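Local coordinates for protein KLLA0E08119p (Kluyveromyces lactis, PDB 3VA7) that probably carboxylates urea with bicarbonate and ATP by way of a biotin cofactor, this chain being the urea carboxylase part of a longer enzyme that probably also hydrolyses the product, at residues P504-M509 and T747-S752. Residues are numbered along the deposited sequence; the frame is centred on the assembly and turned at random.
Sequences PPSGPM and TCDGPS. With BTI (5-(hexahydro-2-oxo-1H-thieno[3,4-D]imidazol-6-yl)pentanal), chain B.
S506 grips the turn T747-G750 through backbone and side chain. Its N donates to O of C748 at 2.8 Å, from above the carbonyl plane, 36° out of it. Its hydroxyl OG donates to OD1 of D749, which it meets nearly along the C-O axis; CG of D749 sits anti to the carbonyl carbon and beside the backbone N (chi1 -80°), turning the carboxylate back toward S506 though CB itself points away. The other oxygen, OD2, forms a salt bridge with R699, whose NH1 also bonds O of G507, tying both loops to one guanidinium group. The type I turn closes through a weak bond from N of G750 to O of T747. Beside these polar links, SD of M509 lies 3.6 Å from SG of C748, and the methyl CE of M509 packs against T747, whose OG1 is bonded to O of R699. On the other flank, CB of P504 rests 3.3 Å from O of C748. Beyond the turn, P751 sets CG 3.6 Å from S1 of the biotinyl group (BTI). Buried within the carboxyltransferase domain, D749 has both carboxylate oxygens engaged, probably stabilising its negative charge and fixing the turn leading into the biotin pocket.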
ATOM      1  N   PRO A 504      -0.078   2.966  12.723  1.00 22.91           N
ATOM      2  CA  PRO A 504      -1.255   3.084  13.533  1.00 22.31           C
ATOM      3  C   PRO A 504      -2.082   1.829  13.408  1.00 22.68           C
ATOM      4  O   PRO A 504      -1.819   0.991  12.512  1.00 22.68           O
ATOM      5  CB  PRO A 504      -1.964   4.311  12.950  1.00 21.97           C
ATOM      6  CG  PRO A 504      -1.604   4.326  11.545  1.00 22.01           C
ATOM      7  CD  PRO A 504      -0.150   3.847  11.545  1.00 23.27           C
ATOM      8  N   PRO A 505      -3.032   1.643  14.349  1.00 22.68           N
ATOM      9  CA  PRO A 505      -3.862   0.462  14.288  1.00 22.94           C
ATOM     10  C   PRO A 505      -4.813   0.501  13.096  1.00 22.23           C
ATOM     11  O   PRO A 505      -5.178  -0.547  12.581  1.00 21.86           O
ATOM     12  CB  PRO A 505      -4.670   0.531  15.602  1.00 22.37           C
ATOM     13  CG  PRO A 505      -4.619   1.921  15.992  1.00 22.18           C
ATOM     14  CD  PRO A 505      -3.296   2.412  15.575  1.00 22.56           C
ATOM     15  N   SER A 506      -5.227   1.689  12.694  1.00 22.05           N
ATOM     16  CA  SER A 506      -6.280   1.781  11.689  1.00 23.72           C
ATOM     17  C   SER A 506      -7.526   1.075  12.228  1.00 23.88           C
ATOM     18  O   SER A 506      -7.855   1.275  13.339  1.00 25.37           O
ATOM     19  CB  SER A 506      -5.799   1.216  10.329  1.00 22.66           C
ATOM     20  OG  SER A 506      -4.893   2.141   9.767  1.00 22.39           O
ATOM     21  N   GLY A 507      -8.183   0.215  11.484  1.00 24.97           N
ATOM     22  CA  GLY A 507      -9.421  -0.332  11.963  1.00 26.42           C
ATOM     23  C   GLY A 507     -10.489   0.736  11.995  1.00 27.58           C
ATOM     24  O   GLY A 507     -10.242   1.879  11.557  1.00 28.07           O
ATOM     25  N   PRO A 508     -11.670   0.392  12.533  1.00 27.97           N
ATOM     26  CA  PRO A 508     -12.805   1.317  12.527  1.00 28.36           C
ATOM     27  C   PRO A 508     -12.570   2.450  13.483  1.00 29.93           C
ATOM     28  O   PRO A 508     -12.052   2.300  14.614  1.00 29.58           O
ATOM     29  CB  PRO A 508     -13.950   0.497  13.089  1.00 28.51           C
ATOM     30  CG  PRO A 508     -13.253  -0.533  13.984  1.00 28.74           C
ATOM     31  CD  PRO A 508     -11.919  -0.821  13.334  1.00 28.03           C
ATOM     32  N   MET A 509     -13.005   3.595  13.022  1.00 31.15           N
ATOM     33  CA  MET A 509     -12.969   4.814  13.774  1.00 31.32           C
ATOM     34  C   MET A 509     -13.983   4.850  14.932  1.00 31.12           C
ATOM     35  O   MET A 509     -13.786   5.592  15.899  1.00 31.13           O
ATOM     36  CB  MET A 509     -13.293   5.878  12.749  1.00 31.96           C
ATOM     37  CG  MET A 509     -12.963   7.212  13.152  1.00 32.99           C
ATOM     38  SD  MET A 509     -11.234   7.516  12.942  1.00 35.56           S
ATOM     39  CE  MET A 509     -11.408   9.333  12.952  1.00 30.26           C
ATOM     40  N   THR A 747      -6.675  10.032  16.323  1.00 24.94           N
ATOM     41  CA  THR A 747      -7.556   8.883  16.176  1.00 24.61           C
ATOM     42  C   THR A 747      -6.840   7.681  15.533  1.00 24.76           C
ATOM     43  O   THR A 747      -5.628   7.686  15.402  1.00 25.04           O
ATOM     44  CB  THR A 747      -8.769   9.305  15.345  1.00 26.17           C
ATOM     45  OG1 THR A 747      -8.291   9.898  14.082  1.00 27.95           O
ATOM     46  CG2 THR A 747      -9.684  10.311  16.189  1.00 18.51           C
ATOM     47  N   CYS A 748      -7.568   6.660  15.097  1.00 24.63           N
ATOM     48  CA  CYS A 748      -6.923   5.386  14.706  1.00 24.90           C
ATOM     49  C   CYS A 748      -5.963   5.375  13.504  1.00 24.20           C
ATOM     50  O   CYS A 748      -5.209   4.433  13.354  1.00 23.44           O
ATOM     51  CB  CYS A 748      -7.947   4.265  14.569  1.00 24.29           C
ATOM     52  SG  CYS A 748      -9.134   4.604  13.237  1.00 31.69           S
ATOM     53  N   ASP A 749      -6.026   6.367  12.620  1.00 24.87           N
ATOM     54  CA  ASP A 749      -4.972   6.514  11.575  1.00 24.63           C
ATOM     55  C   ASP A 749      -3.947   7.569  11.960  1.00 25.01           C
ATOM     56  O   ASP A 749      -3.322   8.168  11.081  1.00 25.96           O
ATOM     57  CB  ASP A 749      -5.534   6.867  10.229  1.00 23.16           C
ATOM     58  CG  ASP A 749      -6.077   5.661   9.499  1.00 26.50           C
ATOM     59  OD1 ASP A 749      -5.838   4.499   9.967  1.00 23.90           O
ATOM     60  OD2 ASP A 749      -6.772   5.901   8.461  1.00 26.03           O
ATOM     61  N   GLY A 750      -3.777   7.789  13.257  1.00 23.96           N
ATOM     62  CA  GLY A 750      -3.129   9.013  13.731  1.00 24.96           C
ATOM     63  C   GLY A 750      -1.651   8.914  14.071  1.00 24.82           C
ATOM     64  O   GLY A 750      -1.087   7.805  14.061  1.00 25.75           O
ATOM     65  N   PRO A 751      -1.005  10.067  14.312  1.00 23.93           N
ATOM     66  CA  PRO A 751       0.423  10.072  14.587  1.00 24.89           C
ATOM     67  C   PRO A 751       0.760   9.537  16.021  1.00 25.69           C
ATOM     68  O   PRO A 751      -0.035   9.606  16.948  1.00 25.23           O
ATOM     69  CB  PRO A 751       0.782  11.560  14.501  1.00 23.84           C
ATOM     70  CG  PRO A 751      -0.450  12.241  15.079  1.00 23.59           C
ATOM     71  CD  PRO A 751      -1.614  11.390  14.542  1.00 23.70           C
ATOM     72  N   SER A 752       2.004   9.179  16.186  1.00 26.90           N
ATOM     73  CA  SER A 752       2.487   8.387  17.279  1.00 27.52           C
ATOM     74  C   SER A 752       3.588   9.208  17.961  1.00 27.53           C
ATOM     75  O   SER A 752       3.288   9.885  18.961  1.00 28.06           O
ATOM     76  CB  SER A 752       2.912   7.044  16.685  1.00 28.58           C
ATOM     77  OG  SER A 752       4.289   6.870  16.697  1.00 31.08           O
TER
HETATM   78  C11 BTI B1901      -5.080  16.216  11.187  1.00 25.60           C
HETATM   79  O11 BTI B1901      -4.503  17.229  10.685  1.00 24.16           O
HETATM   80  C10 BTI B1901      -4.501  15.340  12.339  1.00 21.46           C
HETATM   81  C9  BTI B1901      -3.098  15.811  12.717  1.00 18.39           C
HETATM   82  C8  BTI B1901      -2.537  15.261  14.021  1.00 21.52           C
HETATM   83  C7  BTI B1901      -1.390  16.085  14.641  1.00 20.98           C
HETATM   84  C2  BTI B1901      -0.266  16.441  13.690  1.00 22.09           C
HETATM   85  S1  BTI B1901       0.521  15.020  12.989  1.00 26.18           S
HETATM   86  C6  BTI B1901       2.028  15.862  12.653  1.00 24.36           C
HETATM   87  C5  BTI B1901       2.148  17.017  13.624  1.00 25.05           C
HETATM   88  N3  BTI B1901       3.031  16.481  14.627  1.00 23.28           N
HETATM   89  C3  BTI B1901       2.396  16.268  15.748  1.00 25.41           C
HETATM   90  O3  BTI B1901       2.983  15.829  16.843  1.00 28.17           O
HETATM   91  N2  BTI B1901       1.121  16.586  15.667  1.00 26.61           N
HETATM   92  C4  BTI B1901       0.833  17.224  14.388  1.00 25.69           C